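Local coordinates for transcriptional regulator, MarR family (Methanosarcina mazei, PDB 3S2W), which probably binds DNA as a winged helix-turn-helix transcription factor of the MarR family, regulating transcription, at residues Y46-Q52 and K87-Y93; P54-R58 and L70-I76. All blocks are in the same frame, centred on the assembly; numbering follows the deposited sequence.

Contact 1: residues Y46-Q52 and K87-Y93; sequences YGIGSGQ and KLVDEGY. With SO4 (sulfate ion), chain I.
Tyr-93 meets the 46-52 loop with both its hydroxyl and one flank of its ring. The hydroxyl donates a hydrogen bond of 2.9 Å from Tyr-93 OH to Tyr-46 O. The hydroxyl lies in the carbonyl plane, and with a C=O...OH angle of 126° it uses a lone pair; the carbonyl oxygen in turn sits in the plane of the phenol ring, at its edge. Ile-48 crosses the same ring slantwise: its CG1 lies beside the backbone N (chi1 -58°) and the chain then runs on extended, which carries CD1 to 3.4 Å from Tyr-93 CE2. One ring face is turned to its own segment, with Glu-91 O 4.2 Å above the plane and over its centre.

In the winged helix-turn-helix fold of MarR proteins, helix 78-90 corresponds to the recognition helix. Here its C-terminal end is closed by a Schellman motif, with Gly-92 at positive phi and Tyr-93 N bonded back to Leu-88 O. This turn delivers Tyr-93 to the loop just before strand 94-98, while Leu-117 of helix 112-133 also touches the Tyr-93 side chain.

Farther back along the helix, Leu-88 meets Gln-52 of the loop, the two side chains running alongside one another and pointing opposite ways, with Gln-52 CB 3.8 Å from Leu-88 CD2. The aliphatic root of Lys-87 flanks the Gln-52 amide, with Lys-87 CB 3.8 Å from Gln-52 CD. A sulfate, probably from the crystallisation liquor, bridges the segments: Gly-51 N donates to its O4 at 2.9 Å, and the extended Lys-87 chain brings NZ within 3.3 Å of its O3, a weak bond.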
loop_
_atom_site.group_PDB
_atom_site.type_symbol
_atom_site.label_atom_id
_atom_site.label_comp_id
_atom_site.label_asym_id
_atom_site.label_seq_id
_atom_site.Cartn_x
_atom_site.Cartn_y
_atom_site.Cartn_z
ATOM N N TYR A 46 18.791 -4.777 -10.664
ATOM C CA TYR A 46 19.743 -4.117 -9.767
ATOM C C TYR A 46 19.884 -4.884 -8.462
ATOM O O TYR A 46 20.536 -4.427 -7.531
ATOM C CB TYR A 46 19.328 -2.670 -9.483
ATOM C CG TYR A 46 18.981 -1.908 -10.736
ATOM C CD1 TYR A 46 17.661 -1.808 -11.179
ATOM C CD2 TYR A 46 19.967 -1.315 -11.493
ATOM C CE1 TYR A 46 17.346 -1.131 -12.344
ATOM C CE2 TYR A 46 19.664 -0.631 -12.655
ATOM C CZ TYR A 46 18.358 -0.545 -13.080
ATOM O OH TYR A 46 18.092 0.143 -14.242
ATOM N N GLY A 47 19.269 -6.053 -8.394
ATOM C CA GLY A 47 19.306 -6.865 -7.193
ATOM C C GLY A 47 18.644 -6.189 -6.008
ATOM O O GLY A 47 19.138 -6.273 -4.893
ATOM N N ILE A 48 17.517 -5.530 -6.253
ATOM C CA ILE A 48 16.825 -4.749 -5.225
ATOM C C ILE A 48 15.373 -5.213 -5.111
ATOM O O ILE A 48 14.667 -5.311 -6.108
ATOM C CB ILE A 48 16.829 -3.244 -5.595
ATOM C CG1 ILE A 48 18.251 -2.740 -5.766
ATOM C CG2 ILE A 48 16.218 -2.404 -4.522
ATOM C CD1 ILE A 48 18.302 -1.290 -6.189
ATOM N N GLY A 49 14.931 -5.505 -3.898
ATOM C CA GLY A 49 13.544 -5.839 -3.670
ATOM C C GLY A 49 12.683 -4.587 -3.574
ATOM O O GLY A 49 13.171 -3.506 -3.218
ATOM N N SER A 50 11.397 -4.741 -3.873
ATOM C CA SER A 50 10.431 -3.650 -3.781
ATOM C C SER A 50 10.211 -3.169 -2.351
ATOM O O SER A 50 9.591 -2.136 -2.131
ATOM C CB SER A 50 9.095 -4.085 -4.388
ATOM O OG SER A 50 8.645 -5.267 -3.760
ATOM N N GLY A 51 10.702 -3.925 -1.377
ATOM C CA GLY A 51 10.716 -3.459 0.002
ATOM C C GLY A 51 11.788 -2.407 0.299
ATOM O O GLY A 51 11.674 -1.627 1.252
ATOM N N GLN A 52 12.826 -2.375 -0.531
ATOM C CA GLN A 52 13.924 -1.432 -0.375
ATOM C C GLN A 52 13.697 -0.137 -1.143
ATOM O O GLN A 52 14.311 0.887 -0.851
ATOM C CB GLN A 52 15.203 -2.079 -0.866
ATOM C CG GLN A 52 15.578 -3.349 -0.102
ATOM C CD GLN A 52 16.448 -4.260 -0.929
ATOM O OE1 GLN A 52 17.386 -3.805 -1.577
ATOM N NE2 GLN A 52 16.132 -5.546 -0.938
ATOM N N LYS A 87 19.901 -4.909 3.372
ATOM C CA LYS A 87 20.087 -5.499 2.041
ATOM C C LYS A 87 20.638 -4.438 1.110
ATOM O O LYS A 87 21.413 -4.735 0.198
ATOM C CB LYS A 87 18.787 -6.070 1.473
ATOM C CG LYS A 87 18.252 -7.308 2.201
ATOM C CD LYS A 87 16.890 -7.677 1.632
ATOM C CE LYS A 87 16.387 -9.052 2.098
ATOM N NZ LYS A 87 15.383 -9.621 1.122
ATOM N N LEU A 88 20.244 -3.191 1.366
ATOM C CA LEU A 88 20.738 -2.064 0.603
ATOM C C LEU A 88 22.240 -1.901 0.858
ATOM O O LEU A 88 22.998 -1.544 -0.049
ATOM C CB LEU A 88 19.966 -0.803 0.978
ATOM C CG LEU A 88 18.581 -0.699 0.332
ATOM C CD1 LEU A 88 17.852 0.485 0.850
ATOM C CD2 LEU A 88 18.709 -0.575 -1.165
ATOM N N VAL A 89 22.670 -2.197 2.087
ATOM C CA VAL A 89 24.089 -2.132 2.413
ATOM C C VAL A 89 24.838 -3.276 1.752
ATOM O O VAL A 89 25.906 -3.071 1.180
ATOM C CB VAL A 89 24.374 -2.130 3.931
ATOM C CG1 VAL A 89 25.827 -2.385 4.157
ATOM C CG2 VAL A 89 24.013 -0.798 4.528
ATOM N N ASP A 90 24.275 -4.479 1.812
ATOM C CA ASP A 90 24.939 -5.652 1.238
ATOM C C ASP A 90 25.013 -5.606 -0.280
ATOM O O ASP A 90 25.883 -6.211 -0.896
ATOM C CB ASP A 90 24.276 -6.942 1.712
ATOM C CG ASP A 90 24.472 -7.186 3.217
ATOM O OD1 ASP A 90 25.503 -6.726 3.782
ATOM O OD2 ASP A 90 23.594 -7.846 3.828
ATOM N N GLU A 91 24.091 -4.876 -0.882
ATOM C CA GLU A 91 24.097 -4.687 -2.326
ATOM C C GLU A 91 25.022 -3.539 -2.705
ATOM O O GLU A 91 25.296 -3.317 -3.868
ATOM C CB GLU A 91 22.664 -4.446 -2.824
ATOM C CG GLU A 91 21.752 -5.692 -2.669
ATOM C CD GLU A 91 20.318 -5.388 -2.210
ATOM O OE1 GLU A 91 19.686 -6.294 -1.615
ATOM O OE2 GLU A 91 19.817 -4.264 -2.448
ATOM N N GLY A 92 25.487 -2.799 -1.699
ATOM C CA GLY A 92 26.451 -1.728 -1.889
ATOM C C GLY A 92 25.861 -0.402 -2.332
ATOM O O GLY A 92 26.543 0.396 -2.974
ATOM N N TYR A 93 24.601 -0.159 -1.978
ATOM C CA TYR A 93 23.914 1.064 -2.378
ATOM C C TYR A 93 23.883 2.101 -1.279
ATOM O O TYR A 93 23.649 3.276 -1.535
ATOM C CB TYR A 93 22.486 0.768 -2.798
ATOM C CG TYR A 93 22.397 0.021 -4.087
ATOM C CD1 TYR A 93 23.108 0.444 -5.194
ATOM C CD2 TYR A 93 21.617 -1.119 -4.195
ATOM C CE1 TYR A 93 23.027 -0.235 -6.366
ATOM C CE2 TYR A 93 21.534 -1.802 -5.363
ATOM C CZ TYR A 93 22.237 -1.358 -6.448
ATOM O OH TYR A 93 22.164 -2.034 -7.624
HETATM S S SO4 I . 12.743 -6.985 -0.145
HETATM O O1 SO4 I . 12.331 -7.730 1.039
HETATM O O2 SO4 I . 13.454 -5.781 0.282
HETATM O O3 SO4 I . 13.635 -7.817 -0.963
HETATM O O4 SO4 I . 11.540 -6.617 -0.892
#

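Contact 2: residues P54-R58 and L70-I76; sequences PFLMR and LSDYLKI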
loop_
_atom_site.group_PDB
_atom_site.type_symbol
_atom_site.label_atom_id
_atom_site.label_comp_id
_atom_site.label_asym_id
_atom_site.label_seq_id
_atom_site.Cartn_x
_atom_site.Cartn_y
_atom_site.Cartn_z
ATOM N N PRO A 54 11.314 2.161 -1.340
ATOM C CA PRO A 54 10.835 3.353 -0.634
ATOM C C PRO A 54 11.978 4.043 0.129
ATOM O O PRO A 54 12.072 5.266 0.026
ATOM C CB PRO A 54 9.790 2.796 0.340
ATOM C CG PRO A 54 9.502 1.446 -0.121
ATOM C CD PRO A 54 10.750 0.937 -0.758
ATOM N N PHE A 55 12.827 3.286 0.840
ATOM C CA PHE A 55 14.057 3.830 1.472
ATOM C C PHE A 55 15.003 4.480 0.467
ATOM O O PHE A 55 15.386 5.634 0.611
ATOM C CB PHE A 55 14.816 2.753 2.289
ATOM C CG PHE A 55 13.995 2.170 3.413
ATOM C CD1 PHE A 55 13.896 2.835 4.630
ATOM C CD2 PHE A 55 13.280 0.980 3.231
ATOM C CE1 PHE A 55 13.119 2.336 5.647
ATOM C CE2 PHE A 55 12.498 0.465 4.257
ATOM C CZ PHE A 55 12.415 1.145 5.467
ATOM N N LEU A 56 15.392 3.742 -0.556
ATOM C CA LEU A 56 16.224 4.346 -1.581
ATOM C C LEU A 56 15.628 5.690 -2.049
ATOM O O LEU A 56 16.333 6.695 -2.074
ATOM C CB LEU A 56 16.419 3.375 -2.734
ATOM C CG LEU A 56 17.758 3.448 -3.454
ATOM C CD1 LEU A 56 18.926 3.335 -2.476
ATOM C CD2 LEU A 56 17.841 2.371 -4.535
HETATM N N MSE A 57 14.335 5.721 -2.379
HETATM C CA MSE A 57 13.712 6.939 -2.903
HETATM C C MSE A 57 13.761 8.084 -1.891
HETATM O O MSE A 57 13.899 9.248 -2.259
HETATM C CB MSE A 57 12.255 6.685 -3.350
HETATM C CG MSE A 57 12.110 5.791 -4.602
HETATM SE SE MSE A 57 13.071 6.471 -6.196
HETATM C CE MSE A 57 11.867 7.914 -6.735
ATOM N N ARG A 58 13.652 7.750 -0.613
ATOM C CA ARG A 58 13.749 8.750 0.444
ATOM C C ARG A 58 15.161 9.339 0.566
ATOM O O ARG A 58 15.322 10.552 0.694
ATOM C CB ARG A 58 13.306 8.144 1.776
ATOM C CG ARG A 58 13.131 9.156 2.889
ATOM C CD ARG A 58 12.150 10.229 2.500
ATOM N NE ARG A 58 12.454 11.477 3.183
ATOM C CZ ARG A 58 11.664 12.055 4.077
ATOM N NH1 ARG A 58 10.495 11.513 4.396
ATOM N NH2 ARG A 58 12.050 13.188 4.643
ATOM N N LEU A 70 14.050 7.414 9.226
ATOM C CA LEU A 70 13.545 6.733 8.035
ATOM C C LEU A 70 12.345 5.888 8.404
ATOM O O LEU A 70 11.334 5.884 7.711
ATOM C CB LEU A 70 14.617 5.845 7.422
ATOM C CG LEU A 70 15.537 6.541 6.442
ATOM C CD1 LEU A 70 16.586 5.563 6.010
ATOM C CD2 LEU A 70 14.727 7.015 5.271
ATOM N N SER A 71 12.470 5.171 9.507
ATOM C CA SER A 71 11.391 4.327 10.002
ATOM C C SER A 71 10.098 5.116 10.287
ATOM O O SER A 71 9.018 4.734 9.829
ATOM C CB SER A 71 11.848 3.582 11.259
ATOM O OG SER A 71 10.924 2.572 11.602
ATOM N N ASP A 72 10.217 6.211 11.039
ATOM C CA ASP A 72 9.056 7.015 11.425
ATOM C C ASP A 72 8.395 7.742 10.250
ATOM O O ASP A 72 7.177 7.835 10.201
ATOM C CB ASP A 72 9.427 8.040 12.509
ATOM C CG ASP A 72 9.991 7.393 13.766
ATOM O OD1 ASP A 72 9.615 6.239 14.081
ATOM O OD2 ASP A 72 10.814 8.044 14.448
ATOM N N TYR A 73 9.192 8.274 9.327
ATOM C CA TYR A 73 8.658 8.991 8.163
ATOM C C TYR A 73 7.907 8.033 7.251
ATOM O O TYR A 73 6.797 8.323 6.813
ATOM C CB TYR A 73 9.767 9.659 7.328
ATOM C CG TYR A 73 10.563 10.769 7.999
ATOM C CD1 TYR A 73 10.132 11.366 9.185
ATOM C CD2 TYR A 73 11.753 11.229 7.433
ATOM C CE1 TYR A 73 10.864 12.384 9.786
ATOM C CE2 TYR A 73 12.490 12.244 8.030
ATOM C CZ TYR A 73 12.040 12.817 9.203
ATOM O OH TYR A 73 12.774 13.823 9.793
ATOM N N LEU A 74 8.516 6.891 6.952
ATOM C CA LEU A 74 7.934 5.988 5.970
ATOM C C LEU A 74 6.840 5.200 6.650
ATOM O O LEU A 74 6.010 4.574 5.995
ATOM C CB LEU A 74 8.996 5.058 5.337
ATOM C CG LEU A 74 10.106 5.724 4.479
ATOM C CD1 LEU A 74 11.166 4.749 4.006
ATOM C CD2 LEU A 74 9.516 6.404 3.297
ATOM N N LYS A 75 6.834 5.268 7.975
ATOM C CA LYS A 75 5.949 4.451 8.797
ATOM C C LYS A 75 6.099 2.996 8.404
ATOM O O LYS A 75 5.108 2.299 8.166
ATOM C CB LYS A 75 4.486 4.900 8.689
ATOM C CG LYS A 75 4.196 6.281 9.273
ATOM C CD LYS A 75 4.167 6.226 10.779
ATOM C CE LYS A 75 3.858 7.574 11.364
ATOM N NZ LYS A 75 2.949 7.430 12.534
ATOM N N ILE A 76 7.351 2.551 8.317
ATOM C CA ILE A 76 7.675 1.127 8.209
ATOM C C ILE A 76 8.407 0.733 9.489
ATOM O O ILE A 76 9.278 1.489 9.958
ATOM C CB ILE A 76 8.559 0.830 6.982
ATOM C CG1 ILE A 76 7.821 1.173 5.684
ATOM C CG2 ILE A 76 8.984 -0.629 6.971
ATOM C CD1 ILE A 76 8.690 1.108 4.434
#
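Phe-55 turns its CG to lie beside the backbone N and opposite the carbonyl carbon (chi1 -60°), which swings the ring from its helix towards Leu-74. Arg-58, one turn later, starts with CG opposite its own N and then bends sharply at chi2 (57°), laying the guanidinium beside Tyr-73. Leu-74 CD1 makes a CH-pi contact over one face of the Phe-55 ring, 3.7 Å from its centroid and displaced toward the rim. Leu-70 CD1 comes at the ring edge, 4.1 Å from Phe-55 CD1, and Ile-76 points back against the end of the ring, its CD1 3.9 Å from Phe-55 CZ. An alanine in place of Phe-55 is likely to leave Leu-74 CD1 without the face it rests on and open a gap between Leu-70 and Ile-76.

Helix 53-61 and helix 67-74, the first helix of the helix-turn-helix, meet almost perpendicularly. Phe-55 also touches Thr-81 and Ala-84 of helix 78-90, so one ring joins three helices. From within helix 67-74, Ser-71 OG donates a 2.6 Å hydrogen bond to Ile-76 O, beyond the helix end, tying the turn that presents Ile-76.

Along the flank, Arg-58 CG rests 3.6 Å from Leu-70 CD2. Beyond it the guanidinium lies nearly parallel to the Tyr-73 ring, the planes 15° apart, with Tyr-73 CD2 over its face at 3.3 Å from Arg-58 NH1. No hydrogen bond spans the two segments; cohesion therefore rests on apolar fit and this near-parallel contact. Since guanidinium N-H bonds lie in the group's own plane, they point broadly alongside the ring rather than into it.

How the contacts relate
Contact 2 is nested inside the chain loop closed by contact 1, and their centres lie 14 Å apart. They meet through neighbouring residues of helix 53-61: Ile-48 CD1 packs 4.0 Å from Leu-56 CD2, and Leu-88 CD1 lies 4.1 Å from Phe-55 CB. One helix thus bears on the C-terminal part of helix 78-90 in contact 1 and on the preceding helix 67-74 in contact 2, joining both helices of the helix-turn-helix. Their surroundings differ. The sulfate sits at contact 1, which no other protein chain of the assembly touches, whereas contact 2 borders the dimer partner: Arg-33 of the second subunit packs on Pro-54 and Ile-76.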